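Local atomic coordinates of bifunctional dTDP-4-dehydrorhamnose 3,5-epimerase/dTDP-4-dehydrorhamnose reductase (PDB entry 4QQR), a protein that catalyses the 3,5-epimerization of dTDP-4-dehydro-6-deoxy-alpha-D-glucose and the NADPH-dependent reduction of the product to dTDP-beta-L-rhamnose. Residues A[198-201]-A[202-206]. Sequence-based numbering, arbitrary orientation.
Sequences TILD and ELLPI
The carbonyl of I199, at the N-cap position, starts helix 200-212 by accepting the L203 N-H at 2.8 Å from N to O, nearly straight at 165°, with a weak bond from E202 N, while L200 O takes L204 N in the next turn. P205 has no N-H to give the turn before it, and the helix is kinked there; its CD sits beside D201 O. L200 and L204, four residues apart, lie side by side and point the same way, L200 CD2 meeting L204 CG at 4.1 Å. In both, CG is anti to the carbonyl carbon (chi1 -62° and -77°), and the pair faces helix 23-34 of the Rossmann-type domain, L200 touching W23 at its start, which probably binds NADPH. L204 packs on L27 of the same helix, and its side chain lies about 4 Å from that of Y111, another probable NADPH-binding residue. An alanine in place of L204 would probably leave L200 CD2 without its neighbour and open a gap toward L27 and Y111. Just ahead of the helix, the T198 side chain crosses that of L203 at about a right angle, CG2 touching CB at 4.0 Å; OG1, on another branch, bonds to F221 O and R167 N. E202 runs out extended, and its carboxylate bonds to S285 OG of helix 282-291 and to M280 N just ahead of that helix, while D201 OD2 takes the N-H of S172.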
loop_
_atom_site.group_PDB
_atom_site.type_symbol
_atom_site.label_atom_id
_atom_site.label_comp_id
_atom_site.label_asym_id
_atom_site.label_seq_id
_atom_site.Cartn_x
_atom_site.Cartn_y
_atom_site.Cartn_z
ATOM N N THR A 198 7.290 9.015 -22.698
ATOM C CA THR A 198 8.519 9.527 -22.102
ATOM C C THR A 198 9.716 9.268 -23.021
ATOM O O THR A 198 10.019 8.118 -23.337
ATOM C CB THR A 198 8.772 8.842 -20.721
ATOM O OG1 THR A 198 7.644 9.052 -19.864
ATOM C CG2 THR A 198 10.015 9.381 -20.049
ATOM N N ILE A 199 10.412 10.320 -23.445
ATOM C CA ILE A 199 11.647 10.120 -24.206
ATOM C C ILE A 199 12.836 10.060 -23.259
ATOM O O ILE A 199 13.360 11.096 -22.850
ATOM C CB ILE A 199 11.901 11.238 -25.216
ATOM C CG1 ILE A 199 10.692 11.446 -26.118
ATOM C CG2 ILE A 199 13.131 10.902 -26.034
ATOM C CD1 ILE A 199 10.312 10.212 -26.866
ATOM N N LEU A 200 13.252 8.848 -22.894
ATOM C CA LEU A 200 14.309 8.670 -21.885
ATOM C C LEU A 200 15.591 9.456 -22.177
ATOM O O LEU A 200 16.224 9.963 -21.264
ATOM C CB LEU A 200 14.656 7.193 -21.699
ATOM C CG LEU A 200 13.546 6.280 -21.190
ATOM C CD1 LEU A 200 14.041 4.841 -21.116
ATOM C CD2 LEU A 200 13.012 6.770 -19.836
ATOM N N ASP A 201 15.967 9.548 -23.449
ATOM C CA ASP A 201 17.187 10.243 -23.848
ATOM C C ASP A 201 17.158 11.719 -23.471
ATOM O O ASP A 201 18.185 12.278 -23.095
ATOM C CB ASP A 201 17.409 10.105 -25.357
ATOM C CG ASP A 201 17.775 8.699 -25.763
ATOM O OD1 ASP A 201 18.943 8.488 -26.147
ATOM O OD2 ASP A 201 16.899 7.806 -25.687
ATOM N N GLU A 202 15.990 12.351 -23.594
ATOM C CA GLU A 202 15.819 13.735 -23.149
ATOM C C GLU A 202 15.498 13.845 -21.648
ATOM O O GLU A 202 16.070 14.680 -20.947
ATOM C CB GLU A 202 14.735 14.439 -23.956
ATOM C CG GLU A 202 14.494 15.866 -23.498
ATOM C CD GLU A 202 13.351 16.529 -24.250
ATOM O OE1 GLU A 202 12.578 15.794 -24.904
ATOM O OE2 GLU A 202 13.226 17.776 -24.197
ATOM N N LEU A 203 14.594 12.985 -21.175
ATOM C CA LEU A 203 14.022 13.118 -19.840
ATOM C C LEU A 203 14.925 12.603 -18.708
ATOM O O LEU A 203 14.947 13.174 -17.607
ATOM C CB LEU A 203 12.649 12.443 -19.771
ATOM C CG LEU A 203 11.413 13.342 -19.885
ATOM C CD1 LEU A 203 11.574 14.558 -18.985
ATOM C CD2 LEU A 203 11.189 13.761 -21.308
ATOM N N LEU A 204 15.679 11.541 -18.975
ATOM C CA LEU A 204 16.609 11.030 -17.969
ATOM C C LEU A 204 17.679 12.035 -17.539
ATOM O O LEU A 204 17.962 12.162 -16.355
ATOM C CB LEU A 204 17.225 9.689 -18.374
ATOM C CG LEU A 204 16.275 8.510 -18.176
ATOM C CD1 LEU A 204 16.993 7.170 -18.274
ATOM C CD2 LEU A 204 15.573 8.647 -16.838
ATOM N N PRO A 205 18.274 12.755 -18.492
ATOM C CA PRO A 205 19.159 13.833 -18.028
ATOM C C PRO A 205 18.475 14.840 -17.089
ATOM O O PRO A 205 19.045 15.188 -16.056
ATOM C CB PRO A 205 19.599 14.494 -19.336
ATOM C CG PRO A 205 19.598 13.358 -20.299
ATOM C CD PRO A 205 18.415 12.518 -19.940
ATOM N N ILE A 206 17.269 15.278 -17.450
ATOM C CA ILE A 206 16.471 16.200 -16.638
ATOM C C ILE A 206 16.250 15.679 -15.220
ATOM O O ILE A 206 16.283 16.433 -14.256
ATOM C CB ILE A 206 15.100 16.478 -17.323
ATOM C CG1 ILE A 206 15.285 17.467 -18.491
ATOM C CG2 ILE A 206 14.043 16.959 -16.305
ATOM C CD1 ILE A 206 14.149 17.494 -19.490
#